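Local coordinates for protein metallo-beta-lactamase FIM-1 (Pseudomonas aeruginosa, PDB 6V3Q) that probably hydrolyses beta-lactam antibiotics to substituted beta-amino acids, using zinc as cofactor, and so contributes to antibiotic resistance, at residues 183-188 with 216-221; 41-46 with 133-138. All blocks are in the same frame, centred on the assembly; numbering follows the deposited sequence.

Contact 1 of 2, residues 183-188 with 216-221; sequences AHWKTA and ELTAQL
W185 and K186, in the first turn of helix 185-195, meet T218 and A219 of helix 213-226. The contact joins two helices of the alpha-beta/beta-alpha sandwich of the metallo-beta-lactamases, and it is small, with 151 Å² buried in all. W185 comes first along the chain. Its CG lies anti to the backbone N (chi1 -164°), which brings the end of the indole nearer to residues 216-221. There the five-membered ring receives the methyl of T218 from an oblique direction: W185 NE1 is 3.7 Å from T218 CG2, while W185 CD1 stands 4.3 Å from the same methyl. The threonine side chain runs roughly perpendicular to that of the tryptophan. Its methyl packs beside an NE1 whose N-H is already hydrogen-bonded to L165 O, and T218 OG1 is itself hydrogen-bonded to L214 O and R167 N. W185 also lies close to the metal site: its side chain is about 4 Å from that of the zinc ligand H145 and about 8 Å from the bound zinc ion, consistent with a place in the second shell, next to a zinc ligand. One residue on, K186 marks the nearest backbone approach, its CA being 4.8 Å from A219 CA. At this close spacing the lysine stem lies against the alanine methyl, with K186 CG 4.0 Å from A219 CB. Beyond CG the chain bends twice, at chi2 (-133°, far from a staggered value) and at chi3 (-75°), and its end turns away from residues 216-221. K186 NZ forms a salt bridge with E223 OE1, four residues past A219 on the same helix, so methylene contact and charge pairing tie the lysine to helix 213-226. At the start of that path, K186 CG rests 3.6 Å from A219 O.

Contact 2 of 2, residues 41-46 with 133-138; sequences VEKGDF and LHPLVI
The flat cis peptide between H134 and P135 meets the K43 side chain through the H134 carbonyl and the P135 ring, at one end of the two-sheet sandwich of the metallo-beta-lactamase fold. The imidazole of H134 has P135 CB over one face, 3.9 Å above its plane and displaced toward the rim. K43 to F46 form the type II' turn of a beta hairpin joining strands 33-43 and 46-50. Both backbone bonds closing it are present: K43 N to F46 O at 2.8 Å and F46 N to K43 O at 3.2 Å. From this hairpin end K43 reaches out with CG anti to its backbone N (chi1 174°), laying its methylenes against the loop. K43 CD is 3.2 Å from H134 O and 4.3 Å from P135 CD; the ammonium end makes a cation-pi interaction with W76. Deeper, V41 and L136 lie alongside each other, pointing opposite ways, in the interior between the two sheets, where L136 also touches I48 and V50 of one sheet and V152 and L154 of the other. L136 CD2 addresses both valine methyls, 3.9 Å from V41 CG1 and 3.6 Å from V41 CG2.

The two contacts lie in series along the chain: contact 2 is complete by residue 138, and contact 1 opens at residue 183. Their centres are 28 Å apart and their nearest atoms about 12 Å, so they do not touch. Contact 2 works within the beta core, bringing the hairpin of the seven-strand sheet against the loop leading into strand 137-139 of the five-strand sheet, away from the zinc site. Contact 1 pairs two helices from the later part of the chain, with the W185 side chain about 8 Å from the zinc ion. Together they sample two levels of one sandwich, sheet against sheet and helix beside helix, with only contact 1 bordering the metal site.

Contact 1 of 2, residues 183-188 with 216-221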
ATOM      1  N   ALA A 183      24.036 -13.580  -0.573  1.00 65.73           N
ATOM      2  CA  ALA A 183      25.105 -14.305   0.105  1.00 72.21           C
ATOM      3  C   ALA A 183      25.618 -13.541   1.321  1.00 63.51           C
ATOM      4  O   ALA A 183      25.967 -14.149   2.340  1.00 66.83           O
ATOM      5  CB  ALA A 183      26.245 -14.583  -0.872  1.00 58.12           C
ATOM      6  N   HIS A 184      25.676 -12.213   1.236  1.00 57.80           N
ATOM      7  CA  HIS A 184      26.305 -11.399   2.269  1.00 57.17           C
ATOM      8  C   HIS A 184      25.309 -10.706   3.193  1.00 54.83           C
ATOM      9  O   HIS A 184      25.729 -10.131   4.203  1.00 51.10           O
ATOM     10  CB  HIS A 184      27.220 -10.348   1.621  1.00 62.11           C
ATOM     11  CG  HIS A 184      28.119  -9.640   2.588  1.00 67.96           C
ATOM     12  ND1 HIS A 184      27.876  -8.357   3.028  1.00 65.59           N
ATOM     13  CD2 HIS A 184      29.258 -10.039   3.202  1.00 68.37           C
ATOM     14  CE1 HIS A 184      28.828  -7.995   3.870  1.00 66.98           C
ATOM     15  NE2 HIS A 184      29.678  -8.997   3.994  1.00 69.78           N
ATOM     16  N   TRP A 185      24.009 -10.760   2.886  1.00 55.86           N
ATOM     17  CA  TRP A 185      23.035  -9.978   3.644  1.00 50.60           C
ATOM     18  C   TRP A 185      23.071 -10.326   5.129  1.00 55.28           C
ATOM     19  O   TRP A 185      23.041  -9.429   5.979  1.00 54.48           O
ATOM     20  CB  TRP A 185      21.631 -10.184   3.068  1.00 49.35           C
ATOM     21  CG  TRP A 185      20.612  -9.159   3.514  1.00 52.87           C
ATOM     22  CD1 TRP A 185      20.611  -8.452   4.681  1.00 44.59           C
ATOM     23  CD2 TRP A 185      19.453  -8.728   2.788  1.00 53.98           C
ATOM     24  NE1 TRP A 185      19.526  -7.616   4.731  1.00 47.14           N
ATOM     25  CE2 TRP A 185      18.798  -7.764   3.581  1.00 50.90           C
ATOM     26  CE3 TRP A 185      18.903  -9.065   1.547  1.00 56.43           C
ATOM     27  CZ2 TRP A 185      17.624  -7.135   3.176  1.00 55.97           C
ATOM     28  CZ3 TRP A 185      17.735  -8.437   1.144  1.00 57.21           C
ATOM     29  CH2 TRP A 185      17.109  -7.484   1.956  1.00 57.53           C
ATOM     30  N   LYS A 186      23.154 -11.617   5.464  1.00 54.59           N
ATOM     31  CA  LYS A 186      23.186 -11.996   6.875  1.00 53.07           C
ATOM     32  C   LYS A 186      24.437 -11.463   7.562  1.00 52.30           C
ATOM     33  O   LYS A 186      24.371 -10.977   8.698  1.00 51.98           O
ATOM     34  CB  LYS A 186      23.101 -13.515   7.028  1.00 58.36           C
ATOM     35  CG  LYS A 186      22.904 -13.962   8.475  1.00 61.67           C
ATOM     36  CD  LYS A 186      23.850 -15.086   8.875  1.00 64.68           C
ATOM     37  CE  LYS A 186      23.430 -16.415   8.273  1.00 68.66           C
ATOM     38  NZ  LYS A 186      24.228 -17.542   8.830  1.00 72.83           N
ATOM     39  N   THR A 187      25.586 -11.535   6.883  1.00 53.62           N
ATOM     40  CA  THR A 187      26.827 -11.023   7.457  1.00 51.81           C
ATOM     41  C   THR A 187      26.716  -9.538   7.778  1.00 54.23           C
ATOM     42  O   THR A 187      27.205  -9.082   8.819  1.00 52.70           O
ATOM     43  CB  THR A 187      27.990 -11.285   6.497  1.00 51.24           C
ATOM     44  OG1 THR A 187      28.141 -12.697   6.309  1.00 61.25           O
ATOM     45  CG2 THR A 187      29.286 -10.710   7.046  1.00 46.43           C
ATOM     46  N   ALA A 188      26.055  -8.772   6.906  1.00 54.98           N
ATOM     47  CA  ALA A 188      25.912  -7.340   7.143  1.00 51.36           C
ATOM     48  C   ALA A 188      24.999  -7.065   8.331  1.00 51.14           C
ATOM     49  O   ALA A 188      25.281  -6.179   9.145  1.00 50.87           O
ATOM     50  CB  ALA A 188      25.386  -6.648   5.885  1.00 51.79           C
ATOM     51  N   GLU A 216      17.361 -10.708  14.506  1.00 51.75           N
ATOM     52  CA  GLU A 216      17.117 -12.139  14.351  1.00 57.22           C
ATOM     53  C   GLU A 216      16.251 -12.418  13.129  1.00 58.79           C
ATOM     54  O   GLU A 216      16.545 -13.324  12.340  1.00 62.40           O
ATOM     55  CB  GLU A 216      16.455 -12.698  15.610  1.00 61.99           C
ATOM     56  CG  GLU A 216      15.953 -14.124  15.452  1.00 75.30           C
ATOM     57  CD  GLU A 216      15.146 -14.590  16.644  1.00 87.63           C
ATOM     58  OE1 GLU A 216      14.442 -15.614  16.521  1.00 93.16           O
ATOM     59  OE2 GLU A 216      15.213 -13.933  17.703  1.00 91.44           O
ATOM     60  N   LEU A 217      15.180 -11.641  12.955  1.00 54.15           N
ATOM     61  CA  LEU A 217      14.261 -11.871  11.844  1.00 55.41           C
ATOM     62  C   LEU A 217      14.971 -11.738  10.502  1.00 54.02           C
ATOM     63  O   LEU A 217      14.843 -12.605   9.629  1.00 56.99           O
ATOM     64  CB  LEU A 217      13.086 -10.896  11.932  1.00 60.57           C
ATOM     65  CG  LEU A 217      12.097 -10.920  10.764  1.00 64.84           C
ATOM     66  CD1 LEU A 217      11.580 -12.335  10.549  1.00 66.75           C
ATOM     67  CD2 LEU A 217      10.946  -9.946  10.990  1.00 66.62           C
ATOM     68  N   THR A 218      15.733 -10.654  10.319  1.00 51.35           N
ATOM     69  CA  THR A 218      16.395 -10.422   9.038  1.00 50.37           C
ATOM     70  C   THR A 218      17.513 -11.428   8.802  1.00 56.25           C
ATOM     71  O   THR A 218      17.700 -11.902   7.675  1.00 60.51           O
ATOM     72  CB  THR A 218      16.947  -8.997   8.975  1.00 51.77           C
ATOM     73  OG1 THR A 218      15.927  -8.068   9.357  1.00 62.60           O
ATOM     74  CG2 THR A 218      17.411  -8.675   7.562  1.00 52.24           C
ATOM     75  N   ALA A 219      18.270 -11.759   9.851  1.00 56.45           N
ATOM     76  CA  ALA A 219      19.349 -12.733   9.716  1.00 55.47           C
ATOM     77  C   ALA A 219      18.817 -14.077   9.240  1.00 56.74           C
ATOM     78  O   ALA A 219      19.396 -14.713   8.352  1.00 60.79           O
ATOM     79  CB  ALA A 219      20.080 -12.889  11.050  1.00 54.55           C
ATOM     80  N   GLN A 220      17.698 -14.516   9.819  1.00 56.62           N
ATOM     81  CA  GLN A 220      17.155 -15.828   9.486  1.00 61.56           C
ATOM     82  C   GLN A 220      16.488 -15.823   8.115  1.00 64.96           C
ATOM     83  O   GLN A 220      16.577 -16.809   7.375  1.00 66.14           O
ATOM     84  CB  GLN A 220      16.176 -16.274  10.571  1.00 60.53           C
ATOM     85  CG  GLN A 220      16.863 -16.603  11.889  1.00 61.28           C
ATOM     86  CD  GLN A 220      15.894 -16.794  13.037  1.00 67.72           C
ATOM     87  OE1 GLN A 220      14.735 -16.382  12.965  1.00 73.05           O
ATOM     88  NE2 GLN A 220      16.366 -17.417  14.109  1.00 68.51           N
ATOM     89  N   LEU A 221      15.815 -14.724   7.762  1.00 59.52           N
ATOM     90  CA  LEU A 221      15.246 -14.600   6.424  1.00 55.92           C
ATOM     91  C   LEU A 221      16.333 -14.552   5.358  1.00 56.43           C
ATOM     92  O   LEU A 221      16.151 -15.093   4.261  1.00 60.21           O
ATOM     93  CB  LEU A 221      14.365 -13.352   6.342  1.00 55.16           C
ATOM     94  CG  LEU A 221      12.935 -13.467   6.873  1.00 58.70           C
ATOM     95  CD1 LEU A 221      12.233 -12.112   6.886  1.00 56.23           C
ATOM     96  CD2 LEU A 221      12.156 -14.467   6.033  1.00 58.38           C
TER

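Contact 2 of 2, residues 41-46 with 133-138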
ATOM      1  N   VAL A  41      17.541  14.386  13.594  1.00 58.48           N
ATOM      2  CA  VAL A  41      18.308  14.344  14.833  1.00 55.57           C
ATOM      3  C   VAL A  41      18.751  15.759  15.170  1.00 58.92           C
ATOM      4  O   VAL A  41      19.473  16.392  14.388  1.00 60.88           O
ATOM      5  CB  VAL A  41      19.519  13.406  14.729  1.00 56.71           C
ATOM      6  CG1 VAL A  41      20.297  13.410  16.039  1.00 55.37           C
ATOM      7  CG2 VAL A  41      19.064  12.002  14.381  1.00 54.24           C
ATOM      8  N   GLU A  42      18.324  16.246  16.332  1.00 60.65           N
ATOM      9  CA  GLU A  42      18.707  17.575  16.782  1.00 65.01           C
ATOM     10  C   GLU A  42      20.200  17.631  17.092  1.00 69.24           C
ATOM     11  O   GLU A  42      20.793  16.673  17.594  1.00 67.93           O
ATOM     12  CB  GLU A  42      17.901  17.968  18.020  1.00 63.94           C
ATOM     13  CG  GLU A  42      16.398  17.932  17.814  1.00 73.31           C
ATOM     14  CD  GLU A  42      15.637  18.254  19.081  1.00 87.27           C
ATOM     15  OE1 GLU A  42      16.217  18.899  19.980  1.00 90.86           O
ATOM     16  OE2 GLU A  42      14.460  17.858  19.181  1.00 88.95           O
ATOM     17  N   LYS A  43      20.807  18.779  16.790  1.00 71.95           N
ATOM     18  CA  LYS A  43      22.230  19.005  17.057  1.00 77.40           C
ATOM     19  C   LYS A  43      22.404  20.501  17.324  1.00 79.28           C
ATOM     20  O   LYS A  43      22.596  21.295  16.397  1.00 82.31           O
ATOM     21  CB  LYS A  43      23.100  18.528  15.903  1.00 75.98           C
ATOM     22  CG  LYS A  43      24.578  18.860  16.034  1.00 82.11           C
ATOM     23  CD  LYS A  43      25.414  17.938  15.157  1.00 91.39           C
ATOM     24  CE  LYS A  43      26.757  18.549  14.795  1.00101.92           C
ATOM     25  NZ  LYS A  43      26.699  19.257  13.490  1.00108.40           N
ATOM     26  N   GLY A  44      22.337  20.872  18.602  1.00 78.74           N
ATOM     27  CA  GLY A  44      22.372  22.269  18.979  1.00 76.40           C
ATOM     28  C   GLY A  44      21.163  23.020  18.459  1.00 79.15           C
ATOM     29  O   GLY A  44      20.021  22.650  18.747  1.00 81.54           O
ATOM     30  N   ASP A  45      21.400  24.077  17.687  1.00 79.63           N
ATOM     31  CA  ASP A  45      20.328  24.883  17.118  1.00 81.21           C
ATOM     32  C   ASP A  45      19.857  24.380  15.761  1.00 76.43           C
ATOM     33  O   ASP A  45      18.938  24.970  15.181  1.00 75.44           O
ATOM     34  CB  ASP A  45      20.775  26.344  16.993  1.00 88.56           C
ATOM     35  CG  ASP A  45      21.087  26.974  18.336  1.00 97.16           C
ATOM     36  OD1 ASP A  45      20.559  26.492  19.360  1.00 99.08           O
ATOM     37  OD2 ASP A  45      21.856  27.955  18.370  1.00100.35           O
ATOM     38  N   PHE A  46      20.452  23.307  15.243  1.00 76.68           N
ATOM     39  CA  PHE A  46      20.070  22.785  13.937  1.00 74.94           C
ATOM     40  C   PHE A  46      19.817  21.287  14.030  1.00 72.25           C
ATOM     41  O   PHE A  46      19.774  20.735  15.133  1.00 73.44           O
ATOM     42  CB  PHE A  46      21.150  23.107  12.903  1.00 76.24           C
ATOM     43  CG  PHE A  46      21.509  24.566  12.848  1.00 82.64           C
ATOM     44  CD1 PHE A  46      20.711  25.465  12.158  1.00 81.02           C
ATOM     45  CD2 PHE A  46      22.633  25.042  13.503  1.00 84.96           C
ATOM     46  CE1 PHE A  46      21.034  26.811  12.117  1.00 81.62           C
ATOM     47  CE2 PHE A  46      22.960  26.384  13.464  1.00 86.11           C
ATOM     48  CZ  PHE A  46      22.159  27.269  12.771  1.00 86.11           C
ATOM     49  N   LEU A 133      29.083  13.203  11.167  1.00 62.51           N
ATOM     50  CA  LEU A 133      27.803  13.751  11.593  1.00 62.68           C
ATOM     51  C   LEU A 133      27.513  13.392  13.045  1.00 65.56           C
ATOM     52  O   LEU A 133      26.394  13.013  13.397  1.00 63.87           O
ATOM     53  CB  LEU A 133      26.677  13.269  10.681  1.00 62.29           C
ATOM     54  CG  LEU A 133      26.690  13.836   9.262  1.00 65.17           C
ATOM     55  CD1 LEU A 133      25.497  13.327   8.475  1.00 64.01           C
ATOM     56  CD2 LEU A 133      26.701  15.354   9.307  1.00 63.82           C
ATOM     57  N   HIS A 134      28.525  13.509  13.901  1.00 63.43           N
ATOM     58  CA  HIS A 134      28.357  13.227  15.319  1.00 63.07           C
ATOM     59  C   HIS A 134      27.206  14.064  15.875  1.00 65.47           C
ATOM     60  O   HIS A 134      27.084  15.248  15.539  1.00 63.79           O
ATOM     61  CB  HIS A 134      29.658  13.529  16.071  1.00 62.41           C
ATOM     62  CG  HIS A 134      29.690  12.999  17.471  1.00 64.13           C
ATOM     63  ND1 HIS A 134      29.275  13.740  18.557  1.00 68.03           N
ATOM     64  CD2 HIS A 134      30.085  11.801  17.961  1.00 67.38           C
ATOM     65  CE1 HIS A 134      29.415  13.022  19.657  1.00 69.46           C
ATOM     66  NE2 HIS A 134      29.905  11.842  19.323  1.00 72.63           N
ATOM     67  N   PRO A 135      26.345  13.495  16.737  1.00 64.79           N
ATOM     68  CA  PRO A 135      26.492  12.211  17.433  1.00 62.65           C
ATOM     69  C   PRO A 135      26.088  10.962  16.653  1.00 57.94           C
ATOM     70  O   PRO A 135      26.144   9.879  17.229  1.00 60.67           O
ATOM     71  CB  PRO A 135      25.576  12.379  18.647  1.00 62.02           C
ATOM     72  CG  PRO A 135      24.561  13.431  18.251  1.00 63.17           C
ATOM     73  CD  PRO A 135      25.012  14.077  16.965  1.00 59.40           C
ATOM     74  N   LEU A 136      25.700  11.092  15.386  1.00 61.44           N
ATOM     75  CA  LEU A 136      25.457   9.900  14.585  1.00 61.79           C
ATOM     76  C   LEU A 136      26.766   9.148  14.379  1.00 56.63           C
ATOM     77  O   LEU A 136      27.822   9.751  14.171  1.00 59.02           O
ATOM     78  CB  LEU A 136      24.852  10.252  13.219  1.00 62.92           C
ATOM     79  CG  LEU A 136      23.668  11.196  13.003  1.00 69.46           C
ATOM     80  CD1 LEU A 136      23.200  11.124  11.548  1.00 66.59           C
ATOM     81  CD2 LEU A 136      22.506  10.920  13.941  1.00 71.63           C
ATOM     82  N   VAL A 137      26.699   7.824  14.454  1.00 57.90           N
ATOM     83  CA  VAL A 137      27.753   6.965  13.933  1.00 53.83           C
ATOM     84  C   VAL A 137      27.237   6.362  12.636  1.00 52.12           C
ATOM     85  O   VAL A 137      26.249   5.616  12.636  1.00 53.80           O
ATOM     86  CB  VAL A 137      28.166   5.875  14.933  1.00 55.97           C
ATOM     87  CG1 VAL A 137      29.132   4.897  14.272  1.00 48.34           C
ATOM     88  CG2 VAL A 137      28.816   6.497  16.159  1.00 50.80           C
ATOM     89  N   ILE A 138      27.876   6.714  11.528  1.00 49.15           N
ATOM     90  CA  ILE A 138      27.533   6.160  10.226  1.00 51.16           C
ATOM     91  C   ILE A 138      28.431   4.954   9.992  1.00 53.25           C
ATOM     92  O   ILE A 138      29.661   5.074  10.012  1.00 58.17           O
ATOM     93  CB  ILE A 138      27.692   7.205   9.114  1.00 54.70           C
ATOM     94  CG1 ILE A 138      26.786   8.412   9.387  1.00 53.90           C
ATOM     95  CG2 ILE A 138      27.366   6.588   7.763  1.00 48.14           C
ATOM     96  CD1 ILE A 138      27.121   9.631   8.566  1.00 58.05           C
TER